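Local atomic coordinates of variant surface glycoprotein MITAT 1.1 (Trypanosoma brucei brucei, PDB entry 5LY9), a protein that forms part of the dense surface coat of the trypanosome, which evades host immunity by switching between antigenically distinct versions of this glycoprotein. Residues T265-T268 with T273-T276; A279-L284 with N294-K299. One frame throughout, in Å; residues are numbered along the deposited sequence.

Interaction 1: residues T265-T268 with T273-T276. With NAG (2-acetamido-2-deoxy-beta-D-glucopyranose), chain C.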
# COMPACT_ATOMS: atom_id res chain seq x y z
N THR A 265 0.42 -9.58 16.77
CA THR A 265 -0.48 -10.15 17.75
C THR A 265 0.30 -10.53 18.97
O THR A 265 1.53 -10.64 18.92
CB THR A 265 -1.15 -11.44 17.20
OG1 THR A 265 -0.18 -12.28 16.60
CG2 THR A 265 -2.16 -11.10 16.12
N ASN A 266 -0.42 -10.68 20.06
CA ASN A 266 0.16 -11.18 21.29
C ASN A 266 0.65 -12.61 21.15
O ASN A 266 0.09 -13.43 20.42
CB ASN A 266 -0.87 -11.08 22.40
CG ASN A 266 -1.13 -9.63 22.88
OD1 ASN A 266 -0.19 -8.83 23.17
ND2 ASN A 266 -2.40 -9.31 23.05
N GLU A 267 1.72 -12.92 21.87
CA GLU A 267 2.26 -14.29 21.90
C GLU A 267 1.31 -15.18 22.69
O GLU A 267 0.53 -14.71 23.52
CB GLU A 267 3.66 -14.27 22.50
CG GLU A 267 4.58 -13.50 21.55
CD GLU A 267 6.04 -13.30 22.02
OE1 GLU A 267 6.35 -13.55 23.21
OE2 GLU A 267 6.80 -12.72 21.22
N THR A 268 1.34 -16.46 22.34
CA THR A 268 0.49 -17.52 22.87
C THR A 268 1.33 -18.70 23.41
O THR A 268 2.51 -18.79 23.25
CB THR A 268 -0.45 -18.08 21.77
OG1 THR A 268 0.33 -18.76 20.79
CG2 THR A 268 -1.21 -17.00 21.16
N THR A 273 7.38 -20.13 26.74
CA THR A 273 7.43 -20.34 25.28
C THR A 273 7.05 -19.11 24.50
O THR A 273 6.99 -19.16 23.27
CB THR A 273 6.54 -21.50 24.83
OG1 THR A 273 5.17 -21.14 24.81
CG2 THR A 273 6.73 -22.68 25.64
N GLN A 274 6.75 -18.00 25.22
CA GLN A 274 6.47 -16.72 24.60
C GLN A 274 7.81 -16.01 24.51
O GLN A 274 8.39 -15.58 25.53
CB GLN A 274 5.44 -15.98 25.45
CG GLN A 274 4.08 -16.65 25.54
CD GLN A 274 3.09 -15.86 26.31
OE1 GLN A 274 3.26 -14.68 26.53
NE2 GLN A 274 2.03 -16.49 26.71
N PRO A 275 8.39 -15.95 23.29
CA PRO A 275 9.84 -15.61 23.29
C PRO A 275 10.16 -14.20 23.75
O PRO A 275 11.23 -14.01 24.39
CB PRO A 275 10.32 -15.85 21.83
CG PRO A 275 9.09 -16.17 21.09
CD PRO A 275 7.95 -16.48 21.98
N THR A 276 9.23 -13.27 23.57
CA THR A 276 9.48 -11.88 23.96
C THR A 276 9.39 -11.84 25.48
O THR A 276 10.19 -11.21 26.15
CB THR A 276 8.47 -10.94 23.33
OG1 THR A 276 8.58 -11.06 21.90
CG2 THR A 276 8.69 -9.51 23.78
C1 NAG C . -2.81 -8.03 23.55
C2 NAG C . -3.98 -7.38 22.83
C3 NAG C . -4.47 -6.17 23.53
C4 NAG C . -4.81 -6.58 24.97
C5 NAG C . -3.59 -7.20 25.64
C6 NAG C . -3.82 -7.72 27.06
C7 NAG C . -4.06 -7.63 20.40
C8 NAG C . -3.59 -7.18 19.04
N2 NAG C . -3.57 -7.01 21.48
O3 NAG C . -5.65 -5.69 22.89
O4 NAG C . -5.15 -5.38 25.67
O5 NAG C . -3.21 -8.32 24.89
O6 NAG C . -5.00 -8.54 27.09
O7 NAG C . -4.83 -8.55 20.52
O HOH W 1 4.70 -18.99 21.76

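Interaction 2: residues A279-L284 with N294-K299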
# COMPACT_ATOMS: atom_id res chain seq x y z
N ALA A 279 12.45 -13.57 27.03
CA ALA A 279 13.71 -12.75 26.86
C ALA A 279 13.72 -11.58 27.81
O ALA A 279 14.78 -11.22 28.37
CB ALA A 279 13.84 -12.25 25.46
N LEU A 280 12.54 -11.00 28.05
CA LEU A 280 12.49 -9.85 29.00
C LEU A 280 12.70 -10.27 30.47
O LEU A 280 13.07 -9.43 31.27
CB LEU A 280 11.20 -9.08 28.88
CG LEU A 280 11.11 -8.21 27.64
CD1 LEU A 280 9.69 -7.87 27.35
CD2 LEU A 280 11.98 -7.01 27.86
N VAL A 281 12.44 -11.53 30.82
CA VAL A 281 12.67 -11.99 32.14
C VAL A 281 14.17 -11.85 32.41
O VAL A 281 14.60 -11.35 33.45
CB VAL A 281 12.12 -13.41 32.39
CG1 VAL A 281 12.58 -13.95 33.75
CG2 VAL A 281 10.57 -13.40 32.31
N LYS A 282 14.93 -12.28 31.45
CA LYS A 282 16.38 -12.24 31.51
C LYS A 282 16.88 -10.78 31.42
O LYS A 282 17.61 -10.34 32.30
CB LYS A 282 16.97 -13.05 30.41
CG LYS A 282 18.50 -13.01 30.52
CD LYS A 282 19.14 -13.95 29.55
CE LYS A 282 20.67 -13.85 29.66
NZ LYS A 282 21.22 -14.44 28.43
N THR A 283 16.34 -10.02 30.51
CA THR A 283 16.68 -8.60 30.35
C THR A 283 16.41 -7.74 31.57
O THR A 283 17.28 -6.93 31.93
CB THR A 283 15.95 -8.02 29.16
OG1 THR A 283 16.41 -8.74 28.01
CG2 THR A 283 16.22 -6.46 28.92
N LEU A 284 15.22 -7.84 32.17
CA LEU A 284 14.76 -6.90 33.20
C LEU A 284 14.81 -7.43 34.60
O LEU A 284 14.94 -6.66 35.52
CB LEU A 284 13.30 -6.50 32.89
CG LEU A 284 13.10 -5.63 31.64
CD1 LEU A 284 11.61 -5.41 31.38
CD2 LEU A 284 13.92 -4.33 31.76
N ASN A 294 17.36 -22.76 32.85
CA ASN A 294 15.92 -22.50 32.87
C ASN A 294 15.53 -21.51 33.95
O ASN A 294 14.46 -21.61 34.54
CB ASN A 294 15.06 -23.78 32.99
CG ASN A 294 15.27 -24.75 31.84
OD1 ASN A 294 15.18 -26.01 32.02
ND2 ASN A 294 15.58 -24.20 30.66
N ALA A 295 16.39 -20.51 34.14
CA ALA A 295 16.15 -19.47 35.12
C ALA A 295 14.89 -18.65 34.79
O ALA A 295 14.14 -18.24 35.67
CB ALA A 295 17.36 -18.56 35.23
N GLU A 296 14.64 -18.48 33.51
CA GLU A 296 13.43 -17.70 33.12
C GLU A 296 12.13 -18.36 33.52
O GLU A 296 11.21 -17.68 34.08
CB GLU A 296 13.42 -17.34 31.64
CG GLU A 296 14.58 -16.48 31.22
CD GLU A 296 15.80 -17.26 30.82
OE1 GLU A 296 15.89 -18.47 31.08
OE2 GLU A 296 16.73 -16.67 30.22
N ALA A 297 12.04 -19.65 33.25
CA ALA A 297 10.89 -20.45 33.66
C ALA A 297 10.65 -20.45 35.16
O ALA A 297 9.51 -20.25 35.64
CB ALA A 297 11.02 -21.90 33.16
N THR A 298 11.73 -20.59 35.91
CA THR A 298 11.67 -20.57 37.37
C THR A 298 11.21 -19.25 37.86
O THR A 298 10.36 -19.20 38.72
CB THR A 298 13.06 -20.84 37.95
OG1 THR A 298 13.41 -22.17 37.55
CG2 THR A 298 13.02 -20.77 39.44
N LYS A 299 11.72 -18.14 37.30
CA LYS A 299 11.29 -16.82 37.73
C LYS A 299 9.82 -16.59 37.38
O LYS A 299 9.07 -16.02 38.14
CB LYS A 299 12.14 -15.76 37.08
CG LYS A 299 11.74 -14.36 37.46
CD LYS A 299 12.00 -14.14 38.92
CE LYS A 299 12.05 -12.70 39.17
NZ LYS A 299 12.27 -12.38 40.63

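Interaction 1: residues T265-T268 with T273-T276
Glu267 grips the first turn of helix 275-285 through Thr276, a surface contact between that helix and the loop that leads into it, beside the long helix 62-114 of the A-type VSG N-terminal domain. The carboxylate, from a residue earlier in the chain, accepts a first-turn backbone N-H of the helix, whose N-cap position is held by Gln274. With CG beside the backbone N (chi1 -66°) and the chain extended beyond it, Glu267 brings both oxygens to one residue. OE1 accepts from the backbone N of Thr276 at 2.9 Å through its syn lone pair. OE2 is met on its syn side by the hydroxyl OG1 of Thr276, 23° out of the carboxylate plane. The two bonds together restrain rotation of the carboxylate, and its charge should suit the positive end of the helix dipole. Nearer the backbone the aliphatic parts pack, Glu267 CB lying 3.8 Å from Gln274 CB, while the amide nitrogen NE2 of Gln274 is hydrogen-bonded to Gly269 O. A water bridges Thr268 and Thr273, donating to both carbonyl oxygens, 2.7 Å from each O. Just before Glu267, whose backbone N is hydrogen-bonded to Tyr71 OH, Asn266 carries the N-linked glycan: its ND2 is covalently joined to C1 of the first N-acetylglucosamine at 1.4 Å.

Interaction 2: residues A279-L284 with N294-K299
Val281 holds CG1 anti to its backbone N (chi1 171°), which carries this methyl across to Lys299 and Glu296 on helix 295-304. Glu296 answers with CG beside its own backbone N and a bend at chi2 of 88°, which brings its carboxylate alongside Lys282. The two helices, part of the A-type VSG N-terminal domain, are perpendicular in these segments, with axes 9.2 Å apart at closest approach, and Val281 and Glu296 mark the crossing with their CA atoms 5.8 Å apart. The CG1 methyl of Val281 lies 3.8 Å from CB of Lys299 and 3.9 Å from CA of Glu296, fitting between residues one turn apart. Lys299 crosses this valine obliquely, touching it with CB and CG before its chain leads away to a hydrogen bond with Gln63 in helix 62-114. Nearby, Leu286 packs on both Glu296 and Lys299. On the more exposed flank, OE2 of Glu296 rests against the stem of Lys282, 3.6 Å from CB and 3.7 Å from CD. The lysine chain runs on fully extended, leaving NZ 5.3 Å from OE2 of Glu296. Contact between these helix segments is therefore essentially van der Waals, made by a valine methyl, the aliphatic parts of Glu296 and the lysines, and a carboxylate oxygen lying against the Lys282 stem; the Lys282-Glu296 attraction probably adds only a modest longer-range term.

How the interactions relate
Helix 275-285 ties the two contacts together: interaction 1 holds its N-terminal end, and interaction 2 uses its later turns. They follow one another along the chain, the loop 265-268 meeting the helix start before 279-284 meets helix 295-304, and their centres lie 14 Å apart without further touch. Both sit on the same side of the chain's centre, interaction 2 farther out at about 35 Å against 22 Å. Arg74 of helix 62-114 touches residues in both, and the later turns also pack on the second subunit through Leu280, Thr283 and Leu284. The helix thus links the glycosylated loop to the helical segment that follows and to the dimer interface.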